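Local coordinates for tail spike protein (Acinetobacter phage vB_AbaP_AS12, PDB 6EU4) that forms the trimeric tailspike of the phage and probably binds and degrades the capsular polysaccharide of its Acinetobacter baumannii host, at residues K19-V24 with M36-K41; G42-T47 with G95-T100; G59-V64 with L75-W80; E85-S90 with S115-R120; V89-A94 with I107-V112. All blocks are in the same frame, centred on the assembly; numbering follows the deposited sequence.

From the N terminus, interaction 1 comes first: it closes the short loop between strands 19-21 and 37-40. The chain then enters 42-47, whose partner 95-100 lies far ahead, so interaction 2 closes a long loop. Interaction 3 is nested inside that loop; it joins strand 59-63, neighbour of 37-40, to the hairpin at 75-80 and so continues the sheet of interaction 1. Interactions 4 and 5 start from the same region and share Val-89 and Ser-90; both cross interaction 2. Interaction 4 pairs strands 88-89 and 118-121, and interaction 5 packs helix 106-113 against the 3-10 turn 91-94 that follows strand 88-89. Interaction 2 thus links the N-terminal sheet to the start of the elongated body.

Interaction 1 (K19-V24 with M36-K41); sequences KIVNTV and MVAYVK
The Asn-22 amide meets Lys-41 at its OD1 end, where Lys-41 NZ donates over 2.8 Å from a position tilted 30° from the carbonyl plane. The Tyr-39 ring leads away from strand 19-21, stacking with His-60 of the second subunit and meeting His-60 of its own chain edge-to-face, close to the zinc ion. The contact is a parallel pair in a mixed five-stranded sheet, with strand 19-21 outermost within the chain beside strand 37-40 and Tyr-39 on the face of Ile-20. Four backbone bonds alternate along the pair, from Lys-19 N on Val-37 O to Lys-41 N on Val-21 O; the shortest joins Tyr-39 N to Lys-19 O at 2.8 Å. On the face of Val-21, Ala-38 and Val-40, Val-21 CG2 rests 3.8 Å from Ala-38 CB. Farther along, Val-24 crosses Val-40 at about a right angle, CG1 to CG1 at 4.0 Å. The Lys-41 chain is extended beyond CG and lies alongside Asn-22, pointing the same way; its NZ also donates to Gly-35 O of the second subunit. Its CE presses tightly on Ile-20 CG2, at 3.5 Å.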
# COMPACT_ATOMS: atom_id res chain seq x y z
N LYS A 19 39.04 32.99 32.11
CA LYS A 19 39.99 33.74 31.31
C LYS A 19 39.61 33.66 29.83
O LYS A 19 39.23 32.60 29.34
CB LYS A 19 41.41 33.20 31.49
CG LYS A 19 42.43 33.82 30.54
CD LYS A 19 43.87 33.39 30.86
CE LYS A 19 44.91 34.29 30.18
NZ LYS A 19 44.65 35.75 30.36
N ILE A 20 39.74 34.80 29.13
CA ILE A 20 39.44 34.87 27.70
C ILE A 20 40.69 34.49 26.91
O ILE A 20 41.80 34.92 27.23
CB ILE A 20 38.97 36.28 27.30
CG1 ILE A 20 37.64 36.62 27.97
CG2 ILE A 20 38.83 36.40 25.79
CD1 ILE A 20 37.34 38.13 27.92
N VAL A 21 40.49 33.71 25.86
CA VAL A 21 41.54 33.31 24.93
C VAL A 21 41.01 33.56 23.52
O VAL A 21 39.86 33.24 23.22
CB VAL A 21 41.91 31.83 25.13
CG1 VAL A 21 42.91 31.35 24.08
CG2 VAL A 21 42.47 31.61 26.55
N ASN A 22 41.84 34.15 22.65
CA ASN A 22 41.33 34.52 21.33
C ASN A 22 41.07 33.30 20.46
O ASN A 22 39.98 33.15 19.88
CB ASN A 22 42.30 35.48 20.64
CG ASN A 22 42.29 36.87 21.26
OD1 ASN A 22 41.32 37.29 21.90
ND2 ASN A 22 43.38 37.59 21.07
N THR A 23 42.06 32.40 20.36
CA THR A 23 42.03 31.26 19.44
C THR A 23 42.58 30.03 20.15
O THR A 23 43.23 30.14 21.18
CB THR A 23 42.89 31.52 18.19
OG1 THR A 23 44.27 31.51 18.57
CG2 THR A 23 42.56 32.85 17.56
N VAL A 24 42.33 28.85 19.57
CA VAL A 24 42.90 27.66 20.20
C VAL A 24 44.42 27.63 20.05
O VAL A 24 45.10 26.99 20.87
CB VAL A 24 42.28 26.36 19.65
CG1 VAL A 24 40.79 26.33 19.94
CG2 VAL A 24 42.56 26.20 18.16
N MSE A 36 42.06 25.31 35.65
CA MSE A 36 41.72 26.64 35.16
C MSE A 36 40.66 26.55 34.04
O MSE A 36 40.66 25.61 33.26
CB MSE A 36 42.99 27.34 34.65
CG MSE A 36 42.82 28.75 34.10
SE MSE A 36 44.55 29.64 33.78
CE MSE A 36 45.11 29.88 35.63
N VAL A 37 39.77 27.55 33.96
CA VAL A 37 38.73 27.59 32.93
C VAL A 37 39.00 28.78 32.02
O VAL A 37 39.19 29.91 32.50
CB VAL A 37 37.32 27.69 33.53
CG1 VAL A 37 36.27 27.67 32.42
CG2 VAL A 37 37.07 26.57 34.54
N ALA A 38 38.98 28.54 30.71
CA ALA A 38 39.12 29.57 29.70
C ALA A 38 37.92 29.53 28.76
O ALA A 38 37.31 28.49 28.55
CB ALA A 38 40.41 29.37 28.88
N TYR A 39 37.61 30.69 28.19
CA TYR A 39 36.63 30.82 27.12
C TYR A 39 37.36 31.19 25.85
O TYR A 39 37.99 32.26 25.78
CB TYR A 39 35.57 31.87 27.45
CG TYR A 39 34.52 32.00 26.37
CD1 TYR A 39 33.46 31.10 26.30
CD2 TYR A 39 34.59 33.00 25.42
CE1 TYR A 39 32.50 31.20 25.31
CE2 TYR A 39 33.63 33.12 24.44
CZ TYR A 39 32.59 32.22 24.38
OH TYR A 39 31.65 32.33 23.39
N VAL A 40 37.29 30.33 24.83
CA VAL A 40 37.93 30.58 23.55
C VAL A 40 36.92 31.22 22.61
O VAL A 40 35.83 30.66 22.38
CB VAL A 40 38.50 29.28 22.95
CG1 VAL A 40 39.15 29.55 21.59
CG2 VAL A 40 39.51 28.64 23.90
N LYS A 41 37.27 32.38 22.06
CA LYS A 41 36.33 33.13 21.23
C LYS A 41 35.98 32.36 19.97
O LYS A 41 34.80 32.24 19.60
CB LYS A 41 36.93 34.49 20.86
CG LYS A 41 37.25 35.39 22.01
CD LYS A 41 37.79 36.71 21.49
CE LYS A 41 38.36 37.58 22.57
NZ LYS A 41 38.98 38.82 22.00

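Interaction 2 (G42-T47 with G95-T100); sequences GYYQPT and GAKLNT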
# COMPACT_ATOMS: atom_id res chain seq x y z
N GLY A 42 36.99 31.83 19.29
CA GLY A 42 36.77 31.05 18.09
C GLY A 42 37.98 30.18 17.84
O GLY A 42 39.06 30.43 18.38
N TYR A 43 37.79 29.13 17.04
CA TYR A 43 38.90 28.23 16.77
C TYR A 43 40.02 29.00 16.08
O TYR A 43 41.20 28.92 16.48
CB TYR A 43 38.44 27.04 15.90
CG TYR A 43 39.43 25.89 15.87
CD1 TYR A 43 40.56 25.95 15.08
CD2 TYR A 43 39.23 24.75 16.64
CE1 TYR A 43 41.47 24.91 15.04
CE2 TYR A 43 40.13 23.70 16.61
CZ TYR A 43 41.26 23.79 15.80
OH TYR A 43 42.17 22.76 15.75
N TYR A 44 39.66 29.77 15.06
CA TYR A 44 40.57 30.66 14.34
C TYR A 44 40.17 32.11 14.58
O TYR A 44 39.03 32.41 14.96
CB TYR A 44 40.53 30.37 12.83
CG TYR A 44 40.84 28.94 12.43
CD1 TYR A 44 42.14 28.45 12.52
CD2 TYR A 44 39.85 28.10 11.93
CE1 TYR A 44 42.44 27.16 12.15
CE2 TYR A 44 40.14 26.81 11.56
CZ TYR A 44 41.43 26.34 11.66
OH TYR A 44 41.73 25.06 11.28
N GLN A 45 41.10 33.01 14.31
CA GLN A 45 40.74 34.42 14.19
C GLN A 45 39.81 34.59 12.99
O GLN A 45 40.09 34.04 11.92
CB GLN A 45 41.99 35.28 14.02
CG GLN A 45 41.70 36.78 14.08
CD GLN A 45 42.95 37.62 14.07
OE1 GLN A 45 43.95 37.27 14.70
NE2 GLN A 45 42.91 38.75 13.36
N PRO A 46 38.71 35.33 13.12
CA PRO A 46 37.86 35.56 11.94
C PRO A 46 38.61 36.36 10.88
O PRO A 46 39.37 37.27 11.21
CB PRO A 46 36.67 36.35 12.50
CG PRO A 46 36.69 36.11 13.98
CD PRO A 46 38.13 35.91 14.34
N THR A 47 38.38 36.02 9.61
CA THR A 47 38.92 36.81 8.51
C THR A 47 37.91 37.77 7.90
O THR A 47 38.29 38.63 7.10
CB THR A 47 39.47 35.90 7.39
OG1 THR A 47 38.43 35.04 6.91
CG2 THR A 47 40.63 35.06 7.89
N GLY A 95 38.39 22.56 13.94
CA GLY A 95 39.20 23.32 13.01
C GLY A 95 38.69 23.39 11.59
O GLY A 95 39.44 23.84 10.70
N ALA A 96 37.47 22.95 11.32
CA ALA A 96 36.88 23.13 10.00
C ALA A 96 36.62 24.61 9.76
O ALA A 96 36.55 25.41 10.70
CB ALA A 96 35.57 22.36 9.87
N LYS A 97 36.48 24.97 8.50
CA LYS A 97 36.03 26.31 8.13
C LYS A 97 34.75 26.21 7.31
O LYS A 97 34.56 25.28 6.53
CB LYS A 97 37.11 27.07 7.34
CG LYS A 97 38.35 27.38 8.18
CD LYS A 97 39.29 28.37 7.50
CE LYS A 97 40.59 28.51 8.28
NZ LYS A 97 41.50 29.50 7.66
N LEU A 98 33.86 27.18 7.52
CA LEU A 98 32.60 27.25 6.81
C LEU A 98 32.72 28.05 5.53
O LEU A 98 33.28 29.15 5.52
CB LEU A 98 31.55 27.92 7.70
CG LEU A 98 31.10 27.16 8.93
CD1 LEU A 98 30.40 28.11 9.87
CD2 LEU A 98 30.16 26.06 8.51
N ASN A 99 32.13 27.52 4.46
CA ASN A 99 31.94 28.24 3.20
C ASN A 99 33.24 28.89 2.73
O ASN A 99 33.30 30.06 2.34
CB ASN A 99 30.83 29.29 3.36
CG ASN A 99 29.58 28.72 4.03
OD1 ASN A 99 29.08 27.67 3.64
ND2 ASN A 99 29.08 29.41 5.06
N THR A 100 34.31 28.09 2.75
CA THR A 100 35.67 28.56 2.45
C THR A 100 36.27 27.53 1.50
O THR A 100 36.94 26.57 1.94
CB THR A 100 36.50 28.72 3.72
OG1 THR A 100 35.84 29.62 4.62
CG2 THR A 100 37.92 29.28 3.40
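Gly-95 and Tyr-44 bury the most surface here, followed by Lys-97. Tyr-44 OH donates to Gly-95 O at 2.7 Å, in the carbonyl plane and on a lone pair; Gly-95 O and Ala-96 O both lie at the edge of the Tyr-44 ring, near its plane. With CG anti to its carbonyl carbon (chi1 -56°), Tyr-44 reaches 95-100 and offers Lys-97 a face. There the extended Lys-97 side chain crosses that of Tyr-44 at about a right angle, CE sitting 3.9 Å from the Tyr-44 centroid. Lys-97 NZ follows as a longer cation-pi contact, 4.8 Å from that centroid and 8° off the ring normal. Tyr-43 CD1 takes the opposite face, 3.5 Å above the Tyr-44 plane. Having no side chain, Gly-95 can bring its CA over the centre of the Tyr-43 ring, 3.4 Å from the Tyr-43 centroid, in a CH-pi contact. Tyr-43 OH is bonded to Gly-73 O, which fixes the far end of this ring. Both segments are irregular: 42-47 leaves strand 37-40 toward strand 59-63, while 95-100 lies between strand 88-89 and helix 106-113, with Ala-96 and Leu-98 against Tyr-125 of strand 124-127.

Interaction 3 (G59-V64 with L75-W80); sequences GHRIYV and LCINGW. With ZN (zinc ion), chain D.
Tyr-63 and Trp-80 form the first shell: Tyr-63 CB lies over the indole, 3.5 Å from the centroid of the six-membered ring, in a CH-pi contact. The two side chains stand on one face of the mixed sheet, as an antiparallel non-hydrogen-bonded pair between strand 59-63 and Trp-80, the last residue of the type I' turn (Ile-77 to Trp-80) of a two-residue beta hairpin and the first of strand 80-82. With its CG anti to the backbone N (chi1 -175°), Tyr-63 turns its ring toward the pyrrole side of the indole; the centroids of the phenol and the five-membered ring are 4.8 Å apart, their planes oblique at 40°. Asn-78 O lies at the edge of the Tyr-63 ring. Beyond this pair, Val-64 N donates to Gly-79 O at 2.8 Å, tying the strand end to the turn. Two residues before Tyr-63, Arg-61 holds the same hairpin by its backbone: NH1 donates to Trp-80 O at 2.9 Å, nearly in the guanidinium plane, while Ile-77 CD1 sits 3.3 Å above one face of that plane. Ile-77 N reaches the same Trp-80 O, 3.0 Å away, from the opposite face of the carbonyl plane, so two donors grip this oxygen. Arg-61 NH2 is held by Phe-74 O. One residue earlier, His-60 points to the trimer axis, where the His-60 side chains of three subunits and a water ligate a zinc ion. His-60 NE2 binds zinc at 2.0 Å, and water 1 completes the site 2.3 Å from the metal.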
# COMPACT_ATOMS: atom_id res chain seq x y z
N GLY A 59 34.57 28.03 22.53
CA GLY A 59 33.86 27.44 23.65
C GLY A 59 34.74 27.37 24.87
O GLY A 59 35.92 27.70 24.85
N HIS A 60 34.13 26.93 25.97
CA HIS A 60 34.85 26.83 27.24
C HIS A 60 35.81 25.65 27.20
O HIS A 60 35.52 24.60 26.61
CB HIS A 60 33.88 26.66 28.41
CG HIS A 60 32.96 27.83 28.61
ND1 HIS A 60 31.77 27.96 27.93
CD2 HIS A 60 33.06 28.91 29.42
CE1 HIS A 60 31.17 29.07 28.31
NE2 HIS A 60 31.93 29.67 29.21
N ARG A 61 36.96 25.83 27.84
CA ARG A 61 37.92 24.75 28.03
C ARG A 61 38.41 24.75 29.47
O ARG A 61 38.45 25.79 30.13
CB ARG A 61 39.11 24.88 27.07
CG ARG A 61 38.69 24.73 25.62
CD ARG A 61 39.82 24.41 24.70
NE ARG A 61 39.31 24.12 23.36
CZ ARG A 61 39.43 22.96 22.72
NH1 ARG A 61 40.04 21.93 23.28
NH2 ARG A 61 38.92 22.83 21.51
N ILE A 62 38.76 23.56 29.94
CA ILE A 62 39.29 23.38 31.29
C ILE A 62 40.65 22.72 31.17
O ILE A 62 40.79 21.69 30.50
CB ILE A 62 38.35 22.54 32.17
CG1 ILE A 62 36.97 23.20 32.25
CG2 ILE A 62 38.96 22.36 33.56
CD1 ILE A 62 35.92 22.36 32.98
N TYR A 63 41.64 23.29 31.84
CA TYR A 63 42.99 22.77 31.77
C TYR A 63 43.14 21.51 32.62
O TYR A 63 42.80 21.52 33.81
CB TYR A 63 43.99 23.84 32.21
CG TYR A 63 45.42 23.40 32.06
CD1 TYR A 63 45.91 23.04 30.82
CD2 TYR A 63 46.28 23.35 33.15
CE1 TYR A 63 47.22 22.63 30.66
CE2 TYR A 63 47.59 22.95 33.01
CZ TYR A 63 48.05 22.59 31.76
OH TYR A 63 49.35 22.19 31.59
N VAL A 64 43.60 20.43 32.00
CA VAL A 64 43.87 19.16 32.68
C VAL A 64 45.38 18.94 32.62
O VAL A 64 45.90 18.43 31.62
CB VAL A 64 43.10 18.00 32.05
CG1 VAL A 64 43.40 16.70 32.79
CG2 VAL A 64 41.61 18.28 32.04
N LEU A 75 39.30 17.85 21.04
CA LEU A 75 38.83 17.76 22.42
C LEU A 75 39.89 18.10 23.46
O LEU A 75 39.54 18.46 24.59
CB LEU A 75 38.28 16.36 22.71
CG LEU A 75 36.99 16.01 21.97
CD1 LEU A 75 36.49 14.67 22.42
CD2 LEU A 75 35.89 17.05 22.16
N CYS A 76 41.18 17.99 23.13
CA CYS A 76 42.22 18.27 24.11
C CYS A 76 43.38 18.94 23.40
O CYS A 76 44.08 18.30 22.60
CB CYS A 76 42.67 16.99 24.82
SG CYS A 76 43.95 17.28 26.07
N ILE A 77 43.58 20.22 23.67
CA ILE A 77 44.59 21.03 22.98
C ILE A 77 45.57 21.50 24.06
O ILE A 77 45.25 22.40 24.85
CB ILE A 77 43.98 22.19 22.20
CG1 ILE A 77 43.05 21.61 21.10
CG2 ILE A 77 45.08 23.08 21.60
CD1 ILE A 77 42.22 22.65 20.32
N ASN A 78 46.74 20.87 24.10
CA ASN A 78 47.76 21.13 25.12
C ASN A 78 47.17 21.06 26.53
O ASN A 78 47.47 21.88 27.40
CB ASN A 78 48.43 22.49 24.88
CG ASN A 78 48.89 22.67 23.44
OD1 ASN A 78 48.48 23.61 22.76
ND2 ASN A 78 49.74 21.76 22.97
N GLY A 79 46.33 20.05 26.76
CA GLY A 79 45.73 19.83 28.05
C GLY A 79 44.41 20.53 28.27
O GLY A 79 43.72 20.24 29.25
N TRP A 80 44.03 21.46 27.38
CA TRP A 80 42.79 22.22 27.52
C TRP A 80 41.65 21.41 26.90
O TRP A 80 41.58 21.26 25.67
CB TRP A 80 42.94 23.59 26.87
CG TRP A 80 43.85 24.49 27.63
CD1 TRP A 80 45.20 24.63 27.47
CD2 TRP A 80 43.49 25.38 28.70
NE1 TRP A 80 45.69 25.55 28.36
CE2 TRP A 80 44.66 26.03 29.12
CE3 TRP A 80 42.28 25.70 29.33
CZ2 TRP A 80 44.67 26.96 30.16
CZ3 TRP A 80 42.29 26.63 30.36
CH2 TRP A 80 43.48 27.26 30.76
ZN ZN D . 30.61 31.10 29.73
O HOH W 1 31.97 32.38 31.00

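Interaction 4 (E85-S90 with S115-R120); sequences ENNTVS and SGCKVR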
# COMPACT_ATOMS: atom_id res chain seq x y z
N GLU A 85 28.49 20.89 25.34
CA GLU A 85 27.15 21.03 25.90
C GLU A 85 26.21 20.04 25.22
O GLU A 85 26.11 20.00 23.98
CB GLU A 85 26.66 22.47 25.78
CG GLU A 85 27.28 23.36 26.89
CD GLU A 85 26.69 24.76 26.96
OE1 GLU A 85 25.61 25.00 26.36
OE2 GLU A 85 27.31 25.62 27.61
N ASN A 86 25.56 19.22 26.03
CA ASN A 86 24.61 18.22 25.57
C ASN A 86 25.20 17.39 24.43
O ASN A 86 24.50 17.03 23.48
CB ASN A 86 23.30 18.87 25.15
CG ASN A 86 22.61 19.57 26.29
OD1 ASN A 86 22.48 19.03 27.39
ND2 ASN A 86 22.18 20.80 26.04
N ASN A 87 26.50 17.09 24.55
CA ASN A 87 27.19 16.13 23.69
C ASN A 87 26.98 16.44 22.21
O ASN A 87 26.81 15.54 21.39
CB ASN A 87 26.74 14.70 23.99
CG ASN A 87 27.68 13.65 23.39
OD1 ASN A 87 28.89 13.84 23.35
ND2 ASN A 87 27.11 12.56 22.90
N THR A 88 27.02 17.73 21.87
CA THR A 88 26.84 18.16 20.49
C THR A 88 27.99 19.08 20.09
O THR A 88 28.31 20.01 20.83
CB THR A 88 25.52 18.89 20.33
OG1 THR A 88 24.47 18.03 20.77
CG2 THR A 88 25.30 19.28 18.88
N VAL A 89 28.58 18.84 18.92
CA VAL A 89 29.66 19.68 18.39
C VAL A 89 29.43 19.90 16.90
O VAL A 89 28.59 19.26 16.27
CB VAL A 89 31.07 19.08 18.59
CG1 VAL A 89 31.39 18.89 20.07
CG2 VAL A 89 31.20 17.78 17.82
N SER A 90 30.24 20.80 16.34
CA SER A 90 30.28 21.11 14.92
C SER A 90 31.70 20.89 14.40
O SER A 90 32.66 20.97 15.16
CB SER A 90 29.85 22.55 14.68
OG SER A 90 28.53 22.78 15.15
N SER A 115 33.81 11.14 17.10
CA SER A 115 33.96 11.64 18.47
C SER A 115 32.94 11.06 19.44
O SER A 115 33.11 11.17 20.66
CB SER A 115 33.80 13.16 18.50
OG SER A 115 32.46 13.49 18.15
N GLY A 116 31.85 10.49 18.94
CA GLY A 116 30.74 10.11 19.79
C GLY A 116 29.76 11.22 20.08
O GLY A 116 28.73 10.97 20.73
N CYS A 117 30.04 12.45 19.64
CA CYS A 117 29.09 13.54 19.78
C CYS A 117 28.06 13.51 18.65
O CYS A 117 28.32 12.99 17.56
CB CYS A 117 29.80 14.90 19.75
SG CYS A 117 31.17 15.04 20.91
N LYS A 118 26.89 14.09 18.92
CA LYS A 118 26.03 14.54 17.84
C LYS A 118 26.77 15.61 17.06
O LYS A 118 27.41 16.48 17.64
CB LYS A 118 24.72 15.10 18.40
CG LYS A 118 23.78 15.63 17.33
CD LYS A 118 22.45 16.12 17.91
CE LYS A 118 21.54 16.61 16.79
NZ LYS A 118 20.22 17.06 17.34
N VAL A 119 26.72 15.52 15.73
CA VAL A 119 27.44 16.43 14.85
C VAL A 119 26.44 17.32 14.15
O VAL A 119 25.56 16.83 13.44
CB VAL A 119 28.28 15.66 13.82
CG1 VAL A 119 28.94 16.64 12.86
CG2 VAL A 119 29.33 14.84 14.50
N ARG A 120 26.60 18.63 14.32
CA ARG A 120 25.81 19.63 13.62
C ARG A 120 26.60 20.21 12.45
O ARG A 120 27.76 20.62 12.61
CB ARG A 120 25.38 20.74 14.57
CG ARG A 120 24.29 20.30 15.54
CD ARG A 120 22.89 20.33 14.90
NE ARG A 120 22.43 21.71 14.81
CZ ARG A 120 22.38 22.44 13.69
NH1 ARG A 120 22.72 21.91 12.51
NH2 ARG A 120 21.99 23.71 13.76
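Backbone hydrogen bonds between Asn-87 to Val-89 and Lys-118 to Arg-120 carry the contact. Lys-118 N donates to Asn-87 O (2.9 Å), Val-89 N to Lys-118 O (2.9 Å) and Arg-120 N to Val-89 O (2.9 Å), the alternation of a parallel pair. Side-chain bonds extend it at the start. Asn-87, its CG anti to the backbone N (chi1 -165°), swings ND2 over to Gly-116 O at 3.1 Å, while its OD1 takes Lys-53 NZ of the third subunit. Thr-88 OG1 donates to Asn-86 O (2.9 Å). Ser-115 OG accepts from Cys-117 N at 3.0 Å, an ST turn just before strand 118-121; the same OG is hydrogen-bonded to Val-112 O of helix 106-113. Strands 88-89 and 118-121 open the succession of parallel strands that makes up the elongated body, consistent with the parallel beta-helix of phage tailspikes; helix 106-113 lies between them in sequence. Apolar contact follows the two faces. On one, Val-89 CG2 packs on Cys-117 CB at 3.7 Å, and its CG1 faces the sulfur. On the other, Thr-88 CG2 meets Arg-120 CG at 3.6 Å, the arginine chain being bent at chi2 and chi3. Charge comes last: Lys-118 runs beside Thr-88, pointing the same way, and its extended chain carries NZ into salt bridges with Glu-140 of its own chain and Glu-140 of the third subunit.

Interaction 5 (V89-A94 with I107-V112); sequences VSPEHA and IPIQKV
A chi1 of -60° splits the methyls of Val-112 between partners: CG1, anti to the carbonyl carbon, reaches Ala-94 CB at 3.8 Å, and CG2, between the backbone N and the carbonyl carbon, reaches Pro-91 CG at 4.1 Å. Ile-109 has a similar torsion (chi1 -71°), which brings its CG1 to 4.1 Å from Pro-91 CB. Pro-91 is thus touched by two helix side chains, one turn of helix apart, and crosses Val-112 at about a right angle. Val-89 adds CG2, which lies 4.0 Å from Val-112 CG1. The contact sets a single 3-10 turn, 91-94, against helix 106-113, the short helix that lies in sequence between the paired strands 88-89 and 118-121 where the long stack of parallel strands begins. The 3-10 turn is held by its own backbone bonds, Ala-94 N to Pro-91 O and His-93 N to Ser-90 O, and by His-93 ND1, which accepts from Ser-90 N in the plane of the imidazole. No direct hydrogen bond joins turn and helix. At the far end Pro-108 CB comes 3.5 Å from Ala-94 O, its ring lying against the end of the turn. That carbonyl is used by water 2, which donates to Ala-94 O at 2.7 Å and accepts from Lys-111 NZ at 2.9 Å; the lysine chain is extended beyond CG, and its NZ also bonds to Asp-72 O.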
# COMPACT_ATOMS: atom_id res chain seq x y z
N VAL A 89 28.58 18.84 18.92
CA VAL A 89 29.66 19.68 18.39
C VAL A 89 29.43 19.90 16.90
O VAL A 89 28.59 19.26 16.27
CB VAL A 89 31.07 19.08 18.59
CG1 VAL A 89 31.39 18.89 20.07
CG2 VAL A 89 31.20 17.78 17.82
N SER A 90 30.24 20.80 16.34
CA SER A 90 30.28 21.11 14.92
C SER A 90 31.70 20.89 14.40
O SER A 90 32.66 20.97 15.16
CB SER A 90 29.85 22.55 14.68
OG SER A 90 28.53 22.78 15.15
N PRO A 91 31.87 20.62 13.10
CA PRO A 91 33.24 20.48 12.57
C PRO A 91 34.14 21.67 12.88
O PRO A 91 35.36 21.50 13.01
CB PRO A 91 32.99 20.31 11.06
CG PRO A 91 31.64 19.70 10.98
CD PRO A 91 30.85 20.33 12.09
N GLU A 92 33.56 22.87 13.00
CA GLU A 92 34.30 24.06 13.40
C GLU A 92 35.07 23.86 14.70
O GLU A 92 36.16 24.43 14.87
CB GLU A 92 33.35 25.27 13.57
CG GLU A 92 32.60 25.72 12.35
CD GLU A 92 31.27 24.97 12.18
OE1 GLU A 92 31.30 23.79 11.80
OE2 GLU A 92 30.20 25.58 12.42
N HIS A 93 34.52 23.08 15.64
CA HIS A 93 35.18 22.88 16.93
C HIS A 93 36.49 22.11 16.80
O HIS A 93 37.32 22.17 17.71
CB HIS A 93 34.24 22.16 17.89
CG HIS A 93 33.09 23.00 18.34
ND1 HIS A 93 31.80 22.80 17.90
CD2 HIS A 93 33.04 24.07 19.18
CE1 HIS A 93 31.00 23.70 18.46
NE2 HIS A 93 31.74 24.49 19.23
N ALA A 94 36.68 21.41 15.69
CA ALA A 94 37.90 20.67 15.43
C ALA A 94 38.77 21.36 14.39
O ALA A 94 39.81 20.81 13.99
CB ALA A 94 37.56 19.25 14.97
N ILE A 107 40.10 16.76 7.75
CA ILE A 107 40.62 16.21 9.00
C ILE A 107 39.69 16.62 10.14
O ILE A 107 39.28 15.76 10.92
CB ILE A 107 42.08 16.63 9.21
CG1 ILE A 107 42.95 15.87 8.20
CG2 ILE A 107 42.54 16.34 10.65
CD1 ILE A 107 44.40 16.38 8.10
N PRO A 108 39.33 17.91 10.28
CA PRO A 108 38.37 18.28 11.33
C PRO A 108 37.05 17.54 11.22
O PRO A 108 36.49 17.13 12.26
CB PRO A 108 38.17 19.79 11.13
CG PRO A 108 39.32 20.24 10.39
CD PRO A 108 39.88 19.10 9.61
N ILE A 109 36.50 17.40 10.01
CA ILE A 109 35.23 16.68 9.86
C ILE A 109 35.40 15.27 10.38
O ILE A 109 34.56 14.75 11.13
CB ILE A 109 34.78 16.66 8.39
CG1 ILE A 109 34.31 18.04 7.91
CG2 ILE A 109 33.64 15.62 8.16
CD1 ILE A 109 34.34 18.16 6.42
N GLN A 110 36.48 14.61 9.98
CA GLN A 110 36.66 13.22 10.36
C GLN A 110 36.74 13.08 11.88
O GLN A 110 36.15 12.16 12.45
CB GLN A 110 37.92 12.66 9.70
CG GLN A 110 38.03 11.16 9.82
CD GLN A 110 36.83 10.46 9.22
OE1 GLN A 110 36.68 10.42 7.99
NE2 GLN A 110 35.94 9.96 10.07
N LYS A 111 37.44 14.01 12.54
CA LYS A 111 37.54 13.96 14.00
C LYS A 111 36.17 14.03 14.67
O LYS A 111 35.91 13.29 15.63
CB LYS A 111 38.43 15.09 14.51
CG LYS A 111 39.91 14.86 14.24
CD LYS A 111 40.73 16.05 14.63
CE LYS A 111 42.20 15.79 14.35
NZ LYS A 111 43.03 16.98 14.64
N VAL A 112 35.28 14.90 14.19
CA VAL A 112 34.00 15.01 14.90
C VAL A 112 33.10 13.82 14.56
O VAL A 112 32.31 13.39 15.41
CB VAL A 112 33.28 16.35 14.65
CG1 VAL A 112 34.15 17.53 15.11
CG2 VAL A 112 32.85 16.51 13.22
O HOH W 2 41.77 19.16 13.22